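Local coordinates for protein beta-glucosidase (Chaetomella raphigera, PDB 6JXG) that probably hydrolyses terminal, non-reducing beta-D-glucosyl residues to release beta-D-glucose, as a secreted family 3 glycoside hydrolase of cellulose breakdown, at residues L352-Q357 with L411-T416; S585-K590 with I704-S709; G115-A120 with Y540-V545. All coordinates share one frame; numbering follows the deposited sequence.

Contact 1. Residues L352-Q357 with L411-T416; sequences LAIIGQ and LVLSTT
Leu352, Ile354, Leu411 and Leu413 share one face of a parallel strand pair, and the two leucines of 411-416 lean over the neighbouring strand. In Leu411, CG stands anti to the carbonyl carbon (chi1 -57°), which brings CD2 across to CB of Leu352 at 3.9 Å, with CG1 of Ile354 a little farther off. Two residues on, Leu413 does the same: its CD2 touches CB of Ile354, again at 3.9 Å, while helix 396-406 packs on this face through Leu397. On the other face CB of Ala353 meets CB of Val412 at 4.2 Å, and the beta-branched Ile355 lies beside Ser414 under helix 419-427.

Between these faces the backbones exchange four hydrogen bonds, from Val412 N to Leu352 O, Ile354 N to Val412 O, Ser414 N to Ile354 O and Gly356 N to Ser414 O. Ile354 thus binds with both its N and its O, as the parallel pattern requires, and its carbonyl takes Ser414 N at 2.8 Å. Strand 410-414 is the outermost of its sheet; on its other flank strand 351-355 pairs with 431-438. Helices on both faces make this an alpha/beta sandwich within the family 3 C-terminal region. Regular amide bonding fixes the strand register, while leucine and isoleucine side chains meet helix 396-406 on one face and Val412, Ile355 and Ser414, on a mixed face with Ala353, touch helix 419-427.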
loop_
_atom_site.group_PDB
_atom_site.type_symbol
_atom_site.label_atom_id
_atom_site.label_comp_id
_atom_site.label_asym_id
_atom_site.label_seq_id
_atom_site.Cartn_x
_atom_site.Cartn_y
_atom_site.Cartn_z
ATOM N N LEU A 352 0.868 -29.686 20.642
ATOM C CA LEU A 352 0.586 -28.830 19.487
ATOM C C LEU A 352 1.453 -29.266 18.340
ATOM O O LEU A 352 2.649 -29.325 18.499
ATOM C CB LEU A 352 0.983 -27.421 19.891
ATOM C CG LEU A 352 0.194 -26.177 19.587
ATOM C CD1 LEU A 352 -1.321 -26.308 19.614
ATOM C CD2 LEU A 352 0.670 -25.108 20.574
ATOM N N ALA A 353 0.868 -29.674 17.235
ATOM C CA ALA A 353 1.628 -29.948 16.027
ATOM C C ALA A 353 1.832 -28.634 15.237
ATOM O O ALA A 353 0.900 -27.787 15.182
ATOM C CB ALA A 353 0.889 -31.002 15.159
ATOM N N ILE A 354 3.023 -28.469 14.657
ATOM C CA ILE A 354 3.404 -27.224 13.902
ATOM C C ILE A 354 3.784 -27.680 12.495
ATOM O O ILE A 354 4.769 -28.443 12.318
ATOM C CB ILE A 354 4.500 -26.424 14.635
ATOM C CG1 ILE A 354 4.038 -26.061 16.050
ATOM C CG2 ILE A 354 4.980 -25.199 13.831
ATOM C CD1 ILE A 354 2.938 -25.031 16.217
ATOM N N ILE A 355 2.943 -27.313 11.508
ATOM C CA ILE A 355 2.994 -27.930 10.197
ATOM C C ILE A 355 3.136 -26.888 9.082
ATOM O O ILE A 355 2.392 -25.941 9.030
ATOM C CB ILE A 355 1.723 -28.813 9.956
ATOM C CG1 ILE A 355 1.607 -29.852 11.051
ATOM C CG2 ILE A 355 1.709 -29.446 8.570
ATOM C CD1 ILE A 355 0.211 -30.369 11.240
ATOM N N GLY A 356 4.034 -27.141 8.138
ATOM C CA GLY A 356 4.229 -26.271 7.009
ATOM C C GLY A 356 5.545 -25.585 7.061
ATOM O O GLY A 356 5.964 -25.167 8.112
ATOM N N GLN A 357 6.164 -25.404 5.907
ATOM C CA GLN A 357 7.450 -24.740 5.845
ATOM C C GLN A 357 7.307 -23.271 6.175
ATOM O O GLN A 357 8.272 -22.671 6.534
ATOM C CB GLN A 357 8.110 -24.883 4.461
ATOM C CG GLN A 357 7.399 -24.284 3.305
ATOM C CD GLN A 357 8.287 -24.166 2.105
ATOM O OE1 GLN A 357 9.489 -23.795 2.231
ATOM N NE2 GLN A 357 7.769 -24.536 0.972
ATOM N N LEU A 411 5.597 -30.039 21.555
ATOM C CA LEU A 411 5.508 -29.692 20.138
ATOM C C LEU A 411 5.894 -30.822 19.216
ATOM O O LEU A 411 6.923 -31.427 19.389
ATOM C CB LEU A 411 6.364 -28.466 19.840
ATOM C CG LEU A 411 6.078 -27.191 20.633
ATOM C CD1 LEU A 411 7.217 -26.226 20.423
ATOM C CD2 LEU A 411 4.780 -26.534 20.231
ATOM N N VAL A 412 5.025 -31.103 18.255
ATOM C CA VAL A 412 5.239 -32.040 17.216
ATOM C C VAL A 412 5.449 -31.325 15.858
ATOM O O VAL A 412 4.500 -30.740 15.232
ATOM C CB VAL A 412 4.026 -32.995 17.101
ATOM C CG1 VAL A 412 4.340 -34.098 16.080
ATOM C CG2 VAL A 412 3.681 -33.592 18.452
ATOM N N LEU A 413 6.691 -31.394 15.372
ATOM C CA LEU A 413 7.111 -30.578 14.246
ATOM C C LEU A 413 7.016 -31.311 12.932
ATOM O O LEU A 413 7.524 -32.442 12.770
ATOM C CB LEU A 413 8.521 -30.068 14.492
ATOM C CG LEU A 413 8.762 -29.281 15.783
ATOM C CD1 LEU A 413 10.190 -28.789 15.853
ATOM C CD2 LEU A 413 7.778 -28.119 15.859
ATOM N N SER A 414 6.319 -30.701 11.988
ATOM C CA SER A 414 6.394 -31.100 10.610
ATOM C C SER A 414 6.530 -29.862 9.652
ATOM O O SER A 414 5.627 -29.523 8.928
ATOM C CB SER A 414 5.187 -31.933 10.219
ATOM O OG SER A 414 5.415 -32.481 8.978
ATOM N N THR A 415 7.720 -29.276 9.633
ATOM C CA THR A 415 7.965 -27.967 8.990
ATOM C C THR A 415 8.373 -28.023 7.524
ATOM O O THR A 415 9.159 -27.224 7.051
ATOM C CB THR A 415 8.985 -27.230 9.840
ATOM O OG1 THR A 415 10.139 -28.031 9.976
ATOM C CG2 THR A 415 8.460 -27.020 11.204
ATOM N N THR A 416 7.810 -28.982 6.803
ATOM C CA THR A 416 7.842 -29.067 5.362
ATOM C C THR A 416 6.383 -29.085 4.950
ATOM O O THR A 416 5.484 -29.071 5.793
ATOM C CB THR A 416 8.522 -30.336 4.827
ATOM O OG1 THR A 416 7.664 -31.481 4.993
ATOM C CG2 THR A 416 9.769 -30.604 5.487
#

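Contact 2. Residues S585-K590 with I704-S709; sequences SQLTAK and IRLQGS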
loop_
_atom_site.group_PDB
_atom_site.type_symbol
_atom_site.label_atom_id
_atom_site.label_comp_id
_atom_site.label_asym_id
_atom_site.label_seq_id
_atom_site.Cartn_x
_atom_site.Cartn_y
_atom_site.Cartn_z
ATOM N N SER A 585 -24.471 1.942 18.815
ATOM C CA SER A 585 -25.688 2.685 18.995
ATOM C C SER A 585 -25.425 4.181 18.822
ATOM O O SER A 585 -24.305 4.614 18.533
ATOM C CB SER A 585 -26.282 2.412 20.369
ATOM O OG SER A 585 -25.407 2.848 21.368
ATOM N N GLN A 586 -26.476 4.957 19.037
ATOM C CA GLN A 586 -26.380 6.414 19.125
ATOM C C GLN A 586 -25.754 7.095 17.908
ATOM O O GLN A 586 -24.768 7.812 18.010
ATOM C CB GLN A 586 -25.662 6.777 20.423
ATOM C CG GLN A 586 -26.541 6.467 21.640
ATOM C CD GLN A 586 -26.016 7.069 22.925
ATOM O OE1 GLN A 586 -25.577 8.243 22.954
ATOM N NE2 GLN A 586 -26.057 6.293 23.998
ATOM N N LEU A 587 -26.313 6.877 16.731
ATOM C CA LEU A 587 -25.748 7.497 15.563
ATOM C C LEU A 587 -26.089 8.972 15.599
ATOM O O LEU A 587 -27.211 9.309 15.868
ATOM C CB LEU A 587 -26.444 6.945 14.365
ATOM C CG LEU A 587 -25.875 6.788 12.987
ATOM C CD1 LEU A 587 -26.876 7.140 11.949
ATOM C CD2 LEU A 587 -24.550 7.361 12.685
ATOM N N THR A 588 -25.149 9.845 15.271
ATOM C CA THR A 588 -25.430 11.268 14.983
ATOM C C THR A 588 -24.877 11.624 13.608
ATOM O O THR A 588 -23.898 11.034 13.185
ATOM C CB THR A 588 -24.815 12.191 16.049
ATOM O OG1 THR A 588 -23.401 12.151 15.940
ATOM C CG2 THR A 588 -25.204 11.726 17.410
ATOM N N ALA A 589 -25.442 12.622 12.953
ATOM C CA ALA A 589 -24.983 13.086 11.674
ATOM C C ALA A 589 -25.333 14.537 11.621
ATOM O O ALA A 589 -26.450 14.887 11.998
ATOM C CB ALA A 589 -25.687 12.357 10.539
ATOM N N LYS A 590 -24.375 15.397 11.277
ATOM C CA LYS A 590 -24.616 16.843 11.297
ATOM C C LYS A 590 -23.821 17.491 10.178
ATOM O O LYS A 590 -22.643 17.259 10.032
ATOM C CB LYS A 590 -24.205 17.433 12.640
ATOM C CG LYS A 590 -24.085 18.958 12.647
ATOM C CD LYS A 590 -23.760 19.502 14.050
ATOM C CE LYS A 590 -25.043 19.978 14.734
ATOM N NZ LYS A 590 -24.820 21.117 15.667
ATOM N N ILE A 704 -23.693 -3.943 8.855
ATOM C CA ILE A 704 -24.161 -2.623 9.071
ATOM C C ILE A 704 -25.112 -2.640 10.265
ATOM O O ILE A 704 -26.127 -3.375 10.294
ATOM C CB ILE A 704 -24.871 -2.075 7.836
ATOM C CG1 ILE A 704 -23.898 -1.979 6.630
ATOM C CG2 ILE A 704 -25.434 -0.703 8.169
ATOM C CD1 ILE A 704 -22.660 -1.127 6.876
ATOM N N ARG A 705 -24.785 -1.813 11.242
ATOM C CA ARG A 705 -25.482 -1.815 12.474
ATOM C C ARG A 705 -26.368 -0.580 12.628
ATOM O O ARG A 705 -27.293 -0.639 13.397
ATOM C CB ARG A 705 -24.511 -1.822 13.637
ATOM C CG ARG A 705 -23.519 -2.963 13.554
ATOM C CD ARG A 705 -24.141 -4.306 13.906
ATOM N NE ARG A 705 -23.055 -5.282 13.959
ATOM C CZ ARG A 705 -22.292 -5.532 15.019
ATOM N NH1 ARG A 705 -22.542 -5.013 16.218
ATOM N NH2 ARG A 705 -21.311 -6.399 14.910
ATOM N N LEU A 706 -26.019 0.522 11.993
ATOM C CA LEU A 706 -26.766 1.768 12.173
ATOM C C LEU A 706 -26.992 2.388 10.828
ATOM O O LEU A 706 -26.187 2.263 9.879
ATOM C CB LEU A 706 -26.043 2.727 13.117
ATOM C CG LEU A 706 -25.570 2.195 14.456
ATOM C CD1 LEU A 706 -24.473 3.080 15.004
ATOM C CD2 LEU A 706 -26.764 2.072 15.401
ATOM N N GLN A 707 -28.096 3.090 10.724
ATOM C CA GLN A 707 -28.393 3.747 9.476
ATOM C C GLN A 707 -28.949 5.128 9.752
ATOM O O GLN A 707 -29.669 5.358 10.732
ATOM C CB GLN A 707 -29.383 2.883 8.700
ATOM C CG GLN A 707 -29.870 3.437 7.371
ATOM C CD GLN A 707 -31.064 4.390 7.453
ATOM O OE1 GLN A 707 -31.993 4.230 8.235
ATOM N NE2 GLN A 707 -31.021 5.415 6.647
ATOM N N GLY A 708 -28.601 6.064 8.895
ATOM C CA GLY A 708 -29.121 7.407 9.030
ATOM C C GLY A 708 -29.016 8.097 7.712
ATOM O O GLY A 708 -28.705 7.494 6.727
ATOM N N SER A 709 -29.269 9.379 7.710
ATOM C CA SER A 709 -29.133 10.146 6.462
ATOM C C SER A 709 -28.649 11.548 6.729
ATOM O O SER A 709 -28.602 11.993 7.862
ATOM C CB SER A 709 -30.433 10.115 5.677
ATOM O OG SER A 709 -31.411 10.724 6.447
#
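Leu587 and Leu706 meet between two strands that run roughly parallel, 22° apart, yet belong to different sheets, with their axes 7.6 Å apart at closest approach. The two side chains slide past each other in opposite directions, CG of Leu587 lying 4.1 Å from CB of Leu706. With its CG anti to the backbone N (chi1 -151°), Leu587 carries CD1 over the backbone of 704-709, where it rests 3.5 Å from Gln707 O and 3.7 Å from Gly708 N. A CB at Gly708 would probably run into that same methyl. Leu706 reaches the other way: its CD2 settles 3.8 Å from CA of Ser585, and its CD1 lies by the Ser585 carbonyl.

This is the facing of two edge strands in the beta sandwich of the fibronectin type III-like domain: 582-591 borders the three-stranded sheet and 704-711 the four-stranded one. Strand 704-711 enters with a classic beta bulge, Arg705 and Leu706 both facing Val697. Leu706 also touches Tyr584 of strand 582-591, and both leucines reach strand 612-622, Leu706 at Ala618 and Leu587 at Val616. Farther along, Ala589 directs its methyl toward the second strand, 4.0 Å from Ser709 O, and also packs on Leu695.

Contact 3. Residues G115-A120 with Y540-V545; sequences GKIPEA and YGTAIV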
loop_
_atom_site.group_PDB
_atom_site.type_symbol
_atom_site.label_atom_id
_atom_site.label_comp_id
_atom_site.label_asym_id
_atom_site.label_seq_id
_atom_site.Cartn_x
_atom_site.Cartn_y
_atom_site.Cartn_z
ATOM N N GLY A 115 -4.973 -2.398 -6.816
ATOM C CA GLY A 115 -5.259 -3.809 -6.711
ATOM C C GLY A 115 -6.671 -4.224 -7.160
ATOM O O GLY A 115 -7.221 -5.114 -6.582
ATOM N N LYS A 116 -7.190 -3.584 -8.221
ATOM C CA LYS A 116 -8.475 -3.901 -8.833
ATOM C C LYS A 116 -8.548 -5.361 -9.320
ATOM O O LYS A 116 -9.667 -5.944 -9.370
ATOM C CB LYS A 116 -8.776 -2.951 -10.017
ATOM C CG LYS A 116 -9.166 -3.689 -11.316
ATOM C CD LYS A 116 -8.706 -2.943 -12.459
ATOM C CE LYS A 116 -8.233 -3.635 -13.677
ATOM N NZ LYS A 116 -9.237 -4.016 -14.663
ATOM N N ILE A 117 -7.389 -5.923 -9.654
ATOM C CA ILE A 117 -7.260 -7.342 -10.098
ATOM C C ILE A 117 -6.629 -8.134 -8.985
ATOM O O ILE A 117 -5.442 -7.936 -8.652
ATOM C CB ILE A 117 -6.435 -7.505 -11.400
ATOM C CG1 ILE A 117 -7.044 -6.681 -12.529
ATOM C CG2 ILE A 117 -6.249 -8.977 -11.735
ATOM C CD1 ILE A 117 -6.141 -6.481 -13.703
ATOM N N PRO A 118 -7.402 -9.041 -8.377
ATOM C CA PRO A 118 -6.895 -9.675 -7.137
ATOM C C PRO A 118 -5.580 -10.484 -7.312
ATOM O O PRO A 118 -4.780 -10.619 -6.347
ATOM C CB PRO A 118 -8.061 -10.542 -6.688
ATOM C CG PRO A 118 -8.893 -10.725 -7.906
ATOM C CD PRO A 118 -8.726 -9.540 -8.790
ATOM N N GLU A 119 -5.358 -10.977 -8.522
ATOM C CA GLU A 119 -4.175 -11.736 -8.846
ATOM C C GLU A 119 -2.934 -10.871 -9.066
ATOM O O GLU A 119 -1.817 -11.391 -9.145
ATOM C CB GLU A 119 -4.349 -12.531 -10.162
ATOM C CG GLU A 119 -5.415 -13.624 -10.076
ATOM C CD GLU A 119 -6.837 -13.147 -10.400
ATOM O OE1 GLU A 119 -7.088 -11.924 -10.536
ATOM O OE2 GLU A 119 -7.764 -14.061 -10.473
ATOM N N ALA A 120 -3.116 -9.603 -9.313
ATOM C CA ALA A 120 -2.005 -8.799 -9.758
ATOM C C ALA A 120 -0.845 -8.737 -8.761
ATOM O O ALA A 120 -0.996 -8.774 -7.521
ATOM C CB ALA A 120 -2.469 -7.435 -10.230
ATOM N N TYR A 540 -15.059 -11.793 -8.727
ATOM C CA TYR A 540 -14.404 -10.420 -8.675
ATOM C C TYR A 540 -14.763 -9.606 -9.902
ATOM O O TYR A 540 -14.794 -8.364 -9.849
ATOM C CB TYR A 540 -12.879 -10.460 -8.513
ATOM C CG TYR A 540 -12.481 -10.979 -7.216
ATOM C CD1 TYR A 540 -12.358 -10.128 -6.124
ATOM C CD2 TYR A 540 -12.219 -12.303 -7.047
ATOM C CE1 TYR A 540 -11.986 -10.615 -4.907
ATOM C CE2 TYR A 540 -11.856 -12.817 -5.802
ATOM C CZ TYR A 540 -11.781 -11.996 -4.727
ATOM O OH TYR A 540 -11.454 -12.478 -3.496
ATOM N N GLY A 541 -15.090 -10.290 -11.017
ATOM C CA GLY A 541 -15.404 -9.599 -12.258
ATOM C C GLY A 541 -14.223 -8.938 -12.929
ATOM O O GLY A 541 -14.407 -8.180 -13.884
ATOM N N THR A 542 -13.030 -9.137 -12.372
ATOM C CA THR A 542 -11.754 -8.661 -12.972
ATOM C C THR A 542 -10.803 -9.822 -13.015
ATOM O O THR A 542 -10.920 -10.801 -12.242
ATOM C CB THR A 542 -11.095 -7.578 -12.169
ATOM O OG1 THR A 542 -10.982 -7.989 -10.793
ATOM C CG2 THR A 542 -11.883 -6.329 -12.213
ATOM N N ALA A 543 -9.831 -9.687 -13.908
ATOM C CA ALA A 543 -8.803 -10.702 -14.114
ATOM C C ALA A 543 -7.619 -10.081 -14.899
ATOM O O ALA A 543 -7.735 -8.993 -15.514
ATOM C CB ALA A 543 -9.439 -11.857 -14.887
ATOM N N ILE A 544 -6.504 -10.777 -14.877
ATOM C CA ILE A 544 -5.332 -10.439 -15.688
ATOM C C ILE A 544 -5.702 -10.543 -17.158
ATOM O O ILE A 544 -6.178 -11.578 -17.614
ATOM C CB ILE A 544 -4.156 -11.363 -15.386
ATOM C CG1 ILE A 544 -3.783 -11.304 -13.868
ATOM C CG2 ILE A 544 -2.967 -11.034 -16.282
ATOM C CD1 ILE A 544 -3.254 -9.945 -13.381
ATOM N N VAL A 545 -5.466 -9.490 -17.894
ATOM C CA VAL A 545 -5.842 -9.416 -19.312
ATOM C C VAL A 545 -4.619 -9.724 -20.215
ATOM O O VAL A 545 -3.474 -9.422 -19.846
ATOM C CB VAL A 545 -6.342 -7.982 -19.400
ATOM C CG1 VAL A 545 -5.480 -6.948 -20.044
ATOM C CG2 VAL A 545 -7.779 -7.760 -19.137
HETATM O O HOH W 1 -9.449 -6.748 -15.130
HETATM O O HOH W 2 -10.151 -13.216 -11.013
#
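Tyr540 receives Pro118 over one face of its ring: CG of the proline stands 3.8 Å from the ring centroid, 18° off the normal, a CH-pi contact offset toward the rim. The phenol OH is held elsewhere, by Thr532 O and Ala534 N. Next, Thr542 turns its OG1 between the backbone N and the carbonyl carbon (chi1 51°), where the hydroxyl donates to Lys116 O at 2.8 Å and also lies 3.4 Å from CD of Pro118. Its CG2 packs on CG of Lys116. Replacing this threonine with a valine would probably leave the Lys116 carbonyl without its hydroxyl donor and weaken the hold on the backbone leading into Ile117.

Ala543 takes part through its backbone. Its N donates to a water that also accepts from Lys116 NZ, an ammonium salt-bridged to Asp549 and Glu553, while Ala543 O lies 3.5 Å from CD1 of Ile117. Ile544 then crosses Ile117 at about a right angle, CD1 meeting CG2 of Ile117 at 3.6 Å and its CG1 touching CB of Glu119.

Segment 115-120, which closes with a type I turn from Ile117 to Ala120, belongs to the N-terminal TIM-barrel family region, and 540-545 to the C-terminal one. With neither loop in a helix or strand, a hydroxyl on a backbone carbonyl, bridging water and close packing join the two regions here in place of strand pairing.

Overall arrangement
The three contacts sample three parts of the fold and do not touch; nearest atoms are about 19 Å apart between contact 3 and either of the others, and about 29 Å between contacts 1 and 2. Contact 3 is the buried one, closest to the centre of the chain, and joins irregular loops from the N- and C-terminal family regions. Contact 1, nested along the chain within the loop that contact 3 closes, is partly buried and unites neighbouring strands of one sheet by backbone bonds. Contact 2, later in sequence, is a surface contact between strands of separate sheets, and rests on apolar packing. Polar side chains and waters matter chiefly in contact 3.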